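Local coordinates for OmpT protein (Vibrio cholerae serotype O1, PDB 6EHD) that probably acts as a general diffusion porin, forming a water-filled beta-barrel channel through which small solutes cross the outer membrane, at residues 225-236 and 249-260; 48-57 and 68-78. The protein carries 1 engineered substitution. All blocks are in the same frame, centred on the assembly; numbering follows the deposited sequence.

Going from the N terminus, contact 2 comes first: residues 48-57 form one strand, the chain turns back through a link that is not fully modelled, and residues 68-78 return antiparallel beside them. Contact 1 closes later, where strand 227-242 is followed by a short turn and strand 245-258 returns, so that 225-236 meets 249-260. The two loops follow one another in series and neither nest nor cross. Each is an antiparallel hairpin, and the two lie on opposite sides of the chain's centre, their nearest atoms about 19 Å apart. Contact 2 joins strands 50-59 and 67-77, contact 1 strands 227-242 and 245-258, as separate stretches of the barrel wall.

Contact 1 of 2, residues 225-236 and 249-260; sequences PLVIDEDAISVA and AGYEYVMQEANT. With C8E ((hydroxyethyloxy)tri(ethyloxy)octane), chain E.
Asn259 ND2 donates one N-H to Pro225 O over 2.6 Å, nearly straight at 171°, with the oxygen in the amide plane. The other end of the same amide, OD1, accepts a weak bond from Val227 N, while Asn259 N donates to Val227 O (3.1 Å). An asparagine suits this spot, since its one flat group can donate and accept at once where the paired strands run out. CG stands between the backbone N and the carbonyl carbon (chi1 63°), which turns the amide back over the partner chain. Onward, regular two-way bonding joins Asp229 to Glu257, Asp231 to Met255, Ile233 to Tyr253 and Val235 to Tyr251. This is a hairpin of a porin barrel, with side chains alternating between the channel and the outer surface. Outside, Ile233 CG2 packs on Tyr253 CB at 4.0 Å. A detergent molecule lies against both tyrosines: its C14 is over the Tyr253 ring near the rim, 3.8 Å from Tyr253 CZ, and its O21 lies over a face of Tyr251. Apolar and aromatic residues fit the patch of Ile233, Val235, Tyr251 and Tyr253, where lipid would probably replace detergent; toward residue 225 the same face turns acidic with Asp229, Asp231 and Glu257. The other face mixes Glu230, Gln256, Ser234 and Glu252 with small apolar residues: Ala232 CB meets Val254 CG2 at 3.9 Å. One water donates to Glu230 OE2 (2.7 Å) and accepts from Gln256 NE2; Glu230 also pairs with Arg109 and Gln256 with Thr293 O. Another joins Ser234 OG to Glu252 OE2, weakly at the glutamate, which also bonds Thr106 and Gly105 N.

Contact 2 of 2, residues 48-57 and 68-78; sequences DSLALQGKVE and VRNHILGVKTN. With C8E ((hydroxyethyloxy)tri(ethyloxy)octane), chain C.
Glu57 holds its chain extended, CG opposite the backbone N (chi1 -171°), whereas Arg69 bends at chi3 (61°), and the two shapes bring carboxylate and guanidinium together on what is probably the channel side. Glu57 OE1 takes the hydrogen of Arg69 NE at 2.9 Å in a straight salt bridge, using the lone pair that points away from OE2, and the two planes lie only 9° apart. A water donating to Glu57 OE1 (2.6 Å) and accepting from Arg69 NH1 adds a second link. Glu57 OE2 is also bonded to Tyr14 and Arg69 NH2 paired with Asp303, which should limit rotation of both groups. The backbone underneath is a classic beta bulge: Glu57 O receives Arg69 N at 2.6 Å and, weakly, Asn70 N, which lets two residues face one. Further along, Gly74 suits its place opposite Gln53, whose extended side chain brings OE1 over it, where a CB would collide, and on to a hydrogen bond from Lys81 of strand 80-84; Gln53 NE2 instead donates to Asp41 of strand 30-47. On the outer face the side chains of Leu50 and Val75 cross obliquely, CD1 to CG1 3.9 Å, branched apolar groups apt for a surface that probably faces lipid. At the far end Asn78 ND2 donates to Ser49 OG (3.0 Å, a bent bond). One water there donates to both Asp48 O and Asn78 OD1; Lys76 NZ bonds weakly to a detergent ether oxygen, O15. In the barrel wall, strand 50-59 is bordered by strand 30-47, while on the other edge Leu73 bonds Phe84 of strand 80-84 and His71 bonds Lys86 just beyond it.

Contact 1 of 2, residues 225-236 and 249-260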
loop_
_atom_site.group_PDB
_atom_site.type_symbol
_atom_site.label_atom_id
_atom_site.label_comp_id
_atom_site.label_asym_id
_atom_site.label_seq_id
_atom_site.Cartn_x
_atom_site.Cartn_y
_atom_site.Cartn_z
ATOM N N PRO A 225 -24.821 -16.104 5.178
ATOM C CA PRO A 225 -24.675 -16.512 3.772
ATOM C C PRO A 225 -23.981 -15.431 2.836
ATOM O O PRO A 225 -23.678 -15.736 1.709
ATOM C CB PRO A 225 -26.133 -16.773 3.345
ATOM C CG PRO A 225 -26.966 -15.894 4.231
ATOM C CD PRO A 225 -26.232 -15.799 5.534
ATOM N N LEU A 226 -23.763 -14.211 3.308
ATOM C CA LEU A 226 -23.286 -13.123 2.443
ATOM C C LEU A 226 -21.798 -13.404 2.001
ATOM O O LEU A 226 -20.938 -13.712 2.863
ATOM C CB LEU A 226 -23.411 -11.780 3.149
ATOM C CG LEU A 226 -23.049 -10.545 2.338
ATOM C CD1 LEU A 226 -24.035 -10.272 1.209
ATOM C CD2 LEU A 226 -22.855 -9.339 3.232
ATOM N N VAL A 227 -21.591 -13.334 0.687
ATOM C CA VAL A 227 -20.263 -13.343 0.015
ATOM C C VAL A 227 -20.243 -12.173 -0.956
ATOM O O VAL A 227 -21.249 -11.956 -1.668
ATOM C CB VAL A 227 -20.059 -14.666 -0.778
ATOM C CG1 VAL A 227 -18.707 -14.697 -1.526
ATOM C CG2 VAL A 227 -20.191 -15.886 0.153
ATOM N N ILE A 228 -19.114 -11.402 -1.016
ATOM C CA ILE A 228 -18.980 -10.302 -2.019
ATOM C C ILE A 228 -17.677 -10.585 -2.826
ATOM O O ILE A 228 -16.646 -10.827 -2.175
ATOM C CB ILE A 228 -18.915 -8.903 -1.336
ATOM C CG1 ILE A 228 -20.247 -8.629 -0.597
ATOM C CG2 ILE A 228 -18.710 -7.836 -2.381
ATOM C CD1 ILE A 228 -20.217 -7.441 0.326
ATOM N N ASP A 229 -17.757 -10.600 -4.161
ATOM C CA ASP A 229 -16.600 -10.772 -5.064
ATOM C C ASP A 229 -16.249 -9.408 -5.656
ATOM O O ASP A 229 -17.180 -8.631 -6.026
ATOM C CB ASP A 229 -16.909 -11.752 -6.205
ATOM C CG ASP A 229 -16.906 -13.247 -5.732
ATOM O OD1 ASP A 229 -16.414 -13.578 -4.638
ATOM O OD2 ASP A 229 -17.386 -14.085 -6.502
ATOM N N GLU A 230 -14.939 -9.115 -5.750
ATOM C CA GLU A 230 -14.475 -7.910 -6.474
ATOM C C GLU A 230 -13.567 -8.331 -7.644
ATOM O O GLU A 230 -12.673 -9.179 -7.452
ATOM C CB GLU A 230 -13.645 -7.035 -5.491
ATOM C CG GLU A 230 -14.374 -6.488 -4.302
ATOM C CD GLU A 230 -13.453 -5.615 -3.408
ATOM O OE1 GLU A 230 -12.377 -6.065 -3.006
ATOM O OE2 GLU A 230 -13.813 -4.457 -3.122
ATOM N N ASP A 231 -13.771 -7.728 -8.806
ATOM C CA ASP A 231 -12.921 -7.934 -9.995
ATOM C C ASP A 231 -12.352 -6.532 -10.355
ATOM O O ASP A 231 -13.155 -5.542 -10.617
ATOM C CB ASP A 231 -13.823 -8.386 -11.193
ATOM C CG ASP A 231 -14.604 -9.706 -10.946
ATOM O OD1 ASP A 231 -14.273 -10.564 -10.074
ATOM O OD2 ASP A 231 -15.482 -9.940 -11.823
ATOM N N ALA A 232 -11.004 -6.413 -10.508
ATOM C CA ALA A 232 -10.392 -5.068 -10.633
ATOM C C ALA A 232 -9.298 -5.037 -11.695
ATOM O O ALA A 232 -8.542 -6.047 -11.826
ATOM C CB ALA A 232 -9.806 -4.646 -9.265
ATOM N N ILE A 233 -9.259 -3.946 -12.460
ATOM C CA ILE A 233 -8.199 -3.708 -13.422
ATOM C C ILE A 233 -7.633 -2.275 -13.170
ATOM O O ILE A 233 -8.393 -1.316 -12.997
ATOM C CB ILE A 233 -8.636 -3.884 -14.882
ATOM C CG1 ILE A 233 -7.446 -3.719 -15.831
ATOM C CG2 ILE A 233 -9.777 -2.933 -15.253
ATOM C CD1 ILE A 233 -7.706 -3.956 -17.327
ATOM N N SER A 234 -6.296 -2.164 -13.229
ATOM C CA SER A 234 -5.556 -0.902 -13.142
ATOM C C SER A 234 -4.587 -0.834 -14.345
ATOM O O SER A 234 -3.823 -1.796 -14.626
ATOM C CB SER A 234 -4.751 -0.843 -11.810
ATOM O OG SER A 234 -5.605 -1.033 -10.679
ATOM N N VAL A 235 -4.669 0.269 -15.113
ATOM C CA VAL A 235 -3.838 0.551 -16.311
ATOM C C VAL A 235 -3.193 1.916 -16.067
ATOM O O VAL A 235 -3.906 2.908 -15.982
ATOM C CB VAL A 235 -4.668 0.583 -17.612
ATOM C CG1 VAL A 235 -3.720 0.657 -18.756
ATOM C CG2 VAL A 235 -5.486 -0.653 -17.712
ATOM N N ALA A 236 -1.888 1.997 -16.035
ATOM C CA ALA A 236 -1.224 3.269 -15.608
ATOM C C ALA A 236 0.123 3.403 -16.313
ATOM O O ALA A 236 0.725 2.445 -16.800
ATOM C CB ALA A 236 -1.048 3.337 -14.083
ATOM N N ALA A 249 -0.221 9.066 -15.198
ATOM C CA ALA A 249 -1.712 8.935 -15.333
ATOM C C ALA A 249 -2.163 7.505 -15.110
ATOM O O ALA A 249 -1.352 6.539 -15.265
ATOM C CB ALA A 249 -2.165 9.423 -16.746
ATOM N N GLY A 250 -3.408 7.315 -14.673
ATOM C CA GLY A 250 -3.963 5.938 -14.584
ATOM C C GLY A 250 -5.460 5.913 -14.635
ATOM O O GLY A 250 -6.153 6.941 -14.399
ATOM N N TYR A 251 -5.945 4.724 -14.997
ATOM C CA TYR A 251 -7.401 4.375 -15.052
ATOM C C TYR A 251 -7.618 3.084 -14.259
ATOM O O TYR A 251 -6.917 2.055 -14.492
ATOM C CB TYR A 251 -7.769 4.124 -16.542
ATOM C CG TYR A 251 -9.190 3.519 -16.754
ATOM C CD1 TYR A 251 -10.337 4.324 -16.680
ATOM C CD2 TYR A 251 -9.363 2.149 -16.877
ATOM C CE1 TYR A 251 -11.615 3.786 -16.792
ATOM C CE2 TYR A 251 -10.640 1.598 -17.014
ATOM C CZ TYR A 251 -11.764 2.417 -16.964
ATOM O OH TYR A 251 -13.054 1.830 -17.105
ATOM N N GLU A 252 -8.571 3.117 -13.325
ATOM C CA GLU A 252 -8.862 2.042 -12.428
ATOM C C GLU A 252 -10.378 1.727 -12.443
ATOM O O GLU A 252 -11.225 2.629 -12.203
ATOM C CB GLU A 252 -8.447 2.402 -10.973
ATOM C CG GLU A 252 -6.968 2.754 -10.878
ATOM C CD GLU A 252 -6.449 3.285 -9.525
ATOM O OE1 GLU A 252 -7.275 3.613 -8.622
ATOM O OE2 GLU A 252 -5.167 3.261 -9.327
ATOM N N TYR A 253 -10.709 0.458 -12.707
ATOM C CA TYR A 253 -12.154 0.036 -12.703
ATOM C C TYR A 253 -12.342 -1.197 -11.812
ATOM O O TYR A 253 -11.576 -2.187 -11.947
ATOM C CB TYR A 253 -12.540 -0.286 -14.141
ATOM C CG TYR A 253 -13.995 -0.773 -14.281
ATOM C CD1 TYR A 253 -15.070 0.131 -14.148
ATOM C CD2 TYR A 253 -14.288 -2.159 -14.347
ATOM C CE1 TYR A 253 -16.425 -0.307 -14.236
ATOM C CE2 TYR A 253 -15.649 -2.600 -14.443
ATOM C CZ TYR A 253 -16.678 -1.673 -14.383
ATOM O OH TYR A 253 -17.999 -2.160 -14.404
ATOM N N VAL A 254 -13.358 -1.159 -10.918
ATOM C CA VAL A 254 -13.610 -2.222 -9.982
ATOM C C VAL A 254 -15.149 -2.563 -10.048
ATOM O O VAL A 254 -15.990 -1.622 -10.079
ATOM C CB VAL A 254 -13.266 -1.886 -8.551
ATOM C CG1 VAL A 254 -13.540 -3.088 -7.628
ATOM C CG2 VAL A 254 -11.779 -1.419 -8.469
ATOM N N MET A 255 -15.454 -3.841 -10.221
ATOM C CA MET A 255 -16.921 -4.362 -10.070
ATOM C C MET A 255 -17.076 -5.186 -8.817
ATOM O O MET A 255 -16.211 -5.996 -8.482
ATOM C CB MET A 255 -17.389 -5.082 -11.336
ATOM C CG MET A 255 -16.678 -6.274 -11.925
ATOM S SD MET A 255 -16.947 -6.567 -13.778
ATOM C CE MET A 255 -18.259 -5.490 -14.283
ATOM N N GLN A 256 -18.110 -4.885 -8.055
ATOM C CA GLN A 256 -18.413 -5.548 -6.834
ATOM C C GLN A 256 -19.797 -6.268 -7.049
ATOM O O GLN A 256 -20.784 -5.634 -7.470
ATOM C CB GLN A 256 -18.523 -4.591 -5.664
ATOM C CG GLN A 256 -17.312 -3.640 -5.449
ATOM C CD GLN A 256 -17.410 -2.319 -6.183
ATOM O OE1 GLN A 256 -18.442 -1.973 -6.779
ATOM N NE2 GLN A 256 -16.284 -1.513 -6.136
ATOM N N GLU A 257 -19.823 -7.536 -6.715
ATOM C CA GLU A 257 -21.069 -8.379 -6.863
ATOM C C GLU A 257 -21.312 -9.196 -5.601
ATOM O O GLU A 257 -20.408 -9.950 -5.148
ATOM C CB GLU A 257 -20.955 -9.272 -8.084
ATOM C CG GLU A 257 -22.083 -10.286 -8.178
ATOM C CD GLU A 257 -22.082 -11.073 -9.472
ATOM O OE1 GLU A 257 -22.201 -12.313 -9.392
ATOM O OE2 GLU A 257 -21.963 -10.454 -10.545
ATOM N N ALA A 258 -22.517 -9.044 -5.010
ATOM C CA ALA A 258 -22.935 -9.795 -3.828
ATOM C C ALA A 258 -23.802 -11.000 -4.259
ATOM O O ALA A 258 -24.452 -10.981 -5.309
ATOM C CB ALA A 258 -23.691 -8.924 -2.843
ATOM N N ASN A 259 -23.763 -12.056 -3.469
ATOM C CA ASN A 259 -24.552 -13.264 -3.790
ATOM C C ASN A 259 -26.079 -13.085 -3.584
ATOM O O ASN A 259 -26.851 -13.936 -4.006
ATOM C CB ASN A 259 -24.017 -14.503 -3.070
ATOM C CG ASN A 259 -24.097 -14.420 -1.579
ATOM O OD1 ASN A 259 -24.363 -13.381 -0.993
ATOM N ND2 ASN A 259 -23.735 -15.523 -0.930
ATOM N N THR A 260 -26.480 -11.984 -2.955
ATOM C CA THR A 260 -27.852 -11.484 -3.007
ATOM C C THR A 260 -28.274 -10.989 -4.396
ATOM O O THR A 260 -29.450 -10.699 -4.571
ATOM C CB THR A 260 -28.097 -10.305 -2.030
ATOM O OG1 THR A 260 -27.323 -9.156 -2.437
ATOM C CG2 THR A 260 -27.740 -10.675 -0.603
HETATM C C1 C8E E . -4.915 -4.283 -20.885
HETATM C C2 C8E E . -5.179 -2.826 -21.248
HETATM C C3 C8E E . -6.649 -2.526 -21.080
HETATM C C4 C8E E . -7.113 -1.237 -21.778
HETATM C C5 C8E E . -8.057 -0.457 -20.865
HETATM C C6 C8E E . -9.502 -0.873 -20.757
HETATM C C7 C8E E . -9.911 -1.514 -19.416
HETATM C C8 C8E E . -11.453 -1.524 -19.264
HETATM O O9 C8E E . -12.145 -2.541 -18.501
HETATM C C10 C8E E . -13.118 -3.398 -19.075
HETATM C C11 C8E E . -14.274 -3.554 -18.144
HETATM O O12 C8E E . -15.050 -2.427 -18.529
HETATM C C13 C8E E . -16.429 -2.259 -18.159
HETATM C C14 C8E E . -16.829 -0.773 -18.112
HETATM O O15 C8E E . -16.214 0.018 -19.160
HETATM C C16 C8E E . -16.734 1.376 -19.288
HETATM C C17 C8E E . -16.172 2.223 -20.445
HETATM O O18 C8E E . -14.750 2.090 -20.468
HETATM C C19 C8E E . -13.822 3.026 -21.077
HETATM C C20 C8E E . -12.587 2.246 -21.566
HETATM O O21 C8E E . -11.375 2.590 -20.909
HETATM O O HOH W 1 -14.116 -1.910 -4.004
HETATM O O HOH W 2 -5.229 0.581 -8.391
#

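Contact 2 of 2, residues 48-57 and 68-78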
loop_
_atom_site.group_PDB
_atom_site.type_symbol
_atom_site.label_atom_id
_atom_site.label_comp_id
_atom_site.label_asym_id
_atom_site.label_seq_id
_atom_site.Cartn_x
_atom_site.Cartn_y
_atom_site.Cartn_z
ATOM N N ASP A 48 30.362 -13.175 4.972
ATOM C CA ASP A 48 29.824 -13.513 3.657
ATOM C C ASP A 48 28.417 -14.172 3.667
ATOM O O ASP A 48 27.652 -14.039 2.726
ATOM C CB ASP A 48 30.801 -14.524 2.981
ATOM C CG ASP A 48 32.299 -14.079 3.028
ATOM O OD1 ASP A 48 32.914 -13.999 4.139
ATOM O OD2 ASP A 48 32.867 -13.841 1.930
ATOM N N SER A 49 28.144 -14.942 4.710
ATOM C CA SER A 49 26.942 -15.736 4.855
ATOM C C SER A 49 25.889 -15.212 5.890
ATOM O O SER A 49 24.892 -15.889 6.137
ATOM C CB SER A 49 27.376 -17.168 5.238
ATOM O OG SER A 49 27.983 -17.795 4.122
ATOM N N LEU A 50 26.105 -14.067 6.525
ATOM C CA LEU A 50 25.188 -13.691 7.624
ATOM C C LEU A 50 25.289 -12.200 7.931
ATOM O O LEU A 50 26.413 -11.664 8.215
ATOM C CB LEU A 50 25.544 -14.474 8.901
ATOM C CG LEU A 50 24.754 -14.098 10.172
ATOM C CD1 LEU A 50 23.287 -14.401 10.109
ATOM C CD2 LEU A 50 25.298 -14.788 11.427
ATOM N N ALA A 51 24.131 -11.550 7.997
ATOM C CA ALA A 51 24.043 -10.127 8.409
ATOM C C ALA A 51 22.814 -9.866 9.290
ATOM O O ALA A 51 21.837 -10.585 9.223
ATOM C CB ALA A 51 24.088 -9.220 7.166
ATOM N N LEU A 52 22.876 -8.858 10.159
ATOM C CA LEU A 52 21.832 -8.512 11.100
ATOM C C LEU A 52 21.361 -7.022 10.834
ATOM O O LEU A 52 22.162 -6.188 10.389
ATOM C CB LEU A 52 22.376 -8.520 12.546
ATOM C CG LEU A 52 23.013 -9.854 12.985
ATOM C CD1 LEU A 52 23.741 -9.722 14.333
ATOM C CD2 LEU A 52 21.943 -10.915 13.070
ATOM N N GLN A 53 20.119 -6.764 11.138
ATOM C CA GLN A 53 19.478 -5.466 10.964
ATOM C C GLN A 53 18.598 -5.168 12.143
ATOM O O GLN A 53 17.852 -6.010 12.649
ATOM C CB GLN A 53 18.640 -5.415 9.638
ATOM C CG GLN A 53 17.852 -4.100 9.466
ATOM C CD GLN A 53 16.814 -4.135 8.305
ATOM O OE1 GLN A 53 16.261 -5.219 7.953
ATOM N NE2 GLN A 53 16.563 -2.937 7.691
ATOM N N GLY A 54 18.657 -3.916 12.602
ATOM C CA GLY A 54 17.694 -3.426 13.589
ATOM C C GLY A 54 17.162 -2.032 13.069
ATOM O O GLY A 54 17.933 -1.168 12.829
ATOM N N LYS A 55 15.861 -1.883 12.918
ATOM C CA LYS A 55 15.246 -0.626 12.325
ATOM C C LYS A 55 14.062 -0.182 13.143
ATOM O O LYS A 55 13.209 -1.000 13.518
ATOM C CB LYS A 55 14.870 -0.920 10.846
ATOM C CG LYS A 55 14.298 0.267 10.072
ATOM C CD LYS A 55 14.144 -0.081 8.548
ATOM C CE LYS A 55 13.441 1.035 7.772
ATOM N NZ LYS A 55 13.438 0.725 6.322
ATOM N N VAL A 56 13.892 1.146 13.371
ATOM C CA VAL A 56 12.724 1.609 13.997
ATOM C C VAL A 56 12.359 2.974 13.302
ATOM O O VAL A 56 13.248 3.682 12.923
ATOM C CB VAL A 56 12.948 1.782 15.526
ATOM C CG1 VAL A 56 14.067 2.728 15.810
ATOM C CG2 VAL A 56 11.664 2.179 16.223
ATOM N N GLU A 57 11.081 3.168 13.083
ATOM C CA GLU A 57 10.553 4.358 12.364
ATOM C C GLU A 57 9.430 4.915 13.143
ATOM O O GLU A 57 8.480 4.173 13.515
ATOM C CB GLU A 57 10.051 3.929 10.973
ATOM C CG GLU A 57 9.669 5.161 10.036
ATOM C CD GLU A 57 9.337 4.716 8.558
ATOM O OE1 GLU A 57 8.157 4.766 8.187
ATOM O OE2 GLU A 57 10.305 4.339 7.852
ATOM N N VAL A 68 5.170 4.659 17.079
ATOM C CA VAL A 68 6.041 3.740 16.311
ATOM C C VAL A 68 5.337 3.264 15.044
ATOM O O VAL A 68 4.212 2.703 15.113
ATOM C CB VAL A 68 6.379 2.489 17.167
ATOM C CG1 VAL A 68 7.252 1.536 16.337
ATOM C CG2 VAL A 68 7.150 2.949 18.406
ATOM N N ARG A 69 5.949 3.504 13.876
ATOM C CA ARG A 69 5.321 3.040 12.591
ATOM C C ARG A 69 5.749 1.609 12.248
ATOM O O ARG A 69 4.919 0.785 11.814
ATOM C CB ARG A 69 5.691 3.981 11.379
ATOM C CG ARG A 69 4.788 5.225 11.328
ATOM C CD ARG A 69 5.390 6.265 10.345
ATOM N NE ARG A 69 5.535 5.835 8.952
ATOM C CZ ARG A 69 4.590 5.877 8.018
ATOM N NH1 ARG A 69 4.881 5.507 6.791
ATOM N NH2 ARG A 69 3.369 6.259 8.281
ATOM N N ASN A 70 7.067 1.371 12.351
ATOM C CA ASN A 70 7.684 0.022 12.127
ATOM C C ASN A 70 8.722 -0.203 13.213
ATOM O O ASN A 70 9.387 0.757 13.631
ATOM C CB ASN A 70 8.441 -0.012 10.797
ATOM C CG ASN A 70 7.543 -0.464 9.566
ATOM O OD1 ASN A 70 8.104 -0.827 8.564
ATOM N ND2 ASN A 70 6.223 -0.490 9.676
ATOM N N HIS A 71 8.963 -1.493 13.551
ATOM C CA HIS A 71 10.030 -1.877 14.513
ATOM C C HIS A 71 10.447 -3.325 14.157
ATOM O O HIS A 71 9.633 -4.249 14.250
ATOM C CB HIS A 71 9.451 -1.770 15.944
ATOM C CG HIS A 71 10.453 -2.003 17.041
ATOM N ND1 HIS A 71 10.106 -2.005 18.381
ATOM C CD2 HIS A 71 11.781 -2.277 17.004
ATOM C CE1 HIS A 71 11.173 -2.266 19.119
ATOM N NE2 HIS A 71 12.210 -2.408 18.314
ATOM N N ILE A 72 11.671 -3.458 13.679
ATOM C CA ILE A 72 12.100 -4.653 12.957
ATOM C C ILE A 72 13.445 -5.163 13.495
ATOM O O ILE A 72 14.402 -4.383 13.667
ATOM C CB ILE A 72 12.258 -4.325 11.427
ATOM C CG1 ILE A 72 10.953 -3.779 10.862
ATOM C CG2 ILE A 72 12.582 -5.559 10.624
ATOM C CD1 ILE A 72 11.011 -3.284 9.395
ATOM N N LEU A 73 13.533 -6.495 13.656
ATOM C CA LEU A 73 14.787 -7.224 13.748
ATOM C C LEU A 73 14.931 -8.177 12.549
ATOM O O LEU A 73 14.069 -8.996 12.322
ATOM C CB LEU A 73 14.720 -8.051 15.081
ATOM C CG LEU A 73 16.034 -8.295 15.780
ATOM C CD1 LEU A 73 15.782 -8.827 17.209
ATOM C CD2 LEU A 73 16.865 -9.242 14.941
ATOM N N GLY A 74 16.023 -8.079 11.832
ATOM C CA GLY A 74 16.249 -8.786 10.600
ATOM C C GLY A 74 17.514 -9.670 10.615
ATOM O O GLY A 74 18.561 -9.272 11.159
ATOM N N VAL A 75 17.420 -10.813 9.926
ATOM C CA VAL A 75 18.496 -11.777 9.814
ATOM C C VAL A 75 18.618 -12.192 8.356
ATOM O O VAL A 75 17.710 -12.863 7.849
ATOM C CB VAL A 75 18.243 -13.049 10.700
ATOM C CG1 VAL A 75 19.472 -13.922 10.611
ATOM C CG2 VAL A 75 17.925 -12.651 12.131
ATOM N N LYS A 76 19.705 -11.838 7.711
ATOM C CA LYS A 76 19.940 -12.187 6.338
ATOM C C LYS A 76 20.997 -13.311 6.206
ATOM O O LYS A 76 22.108 -13.169 6.694
ATOM C CB LYS A 76 20.414 -10.927 5.568
ATOM C CG LYS A 76 20.661 -11.176 4.074
ATOM C CD LYS A 76 20.573 -9.902 3.222
ATOM C CE LYS A 76 20.569 -10.203 1.718
ATOM N NZ LYS A 76 21.923 -10.591 1.256
ATOM N N THR A 77 20.656 -14.344 5.458
ATOM C CA THR A 77 21.412 -15.604 5.294
ATOM C C THR A 77 21.409 -16.033 3.834
ATOM O O THR A 77 20.620 -15.509 3.008
ATOM C CB THR A 77 20.761 -16.805 6.023
ATOM O OG1 THR A 77 19.588 -17.308 5.329
ATOM C CG2 THR A 77 20.301 -16.494 7.414
ATOM N N ASN A 78 22.208 -17.051 3.516
ATOM C CA ASN A 78 22.193 -17.617 2.170
ATOM C C ASN A 78 20.861 -18.309 1.754
ATOM O O ASN A 78 20.704 -18.586 0.583
ATOM C CB ASN A 78 23.360 -18.633 2.004
ATOM C CG ASN A 78 24.699 -17.981 1.993
ATOM O OD1 ASN A 78 24.863 -16.813 1.568
ATOM N ND2 ASN A 78 25.709 -18.739 2.448
HETATM C C14 C8E C . 23.439 -13.915 1.493
HETATM O O15 C8E C . 23.612 -13.208 2.738
HETATM C C16 C8E C . 24.652 -12.253 2.609
HETATM C C17 C8E C . 25.155 -11.605 3.903
HETATM O O18 C8E C . 25.164 -10.175 3.727
HETATM C C19 C8E C . 26.323 -9.626 3.085
HETATM O O HOH W 3 27.143 -15.874 0.872
HETATM O O HOH W 4 23.664 -18.279 5.405
HETATM O O HOH W 5 7.144 3.542 6.080
#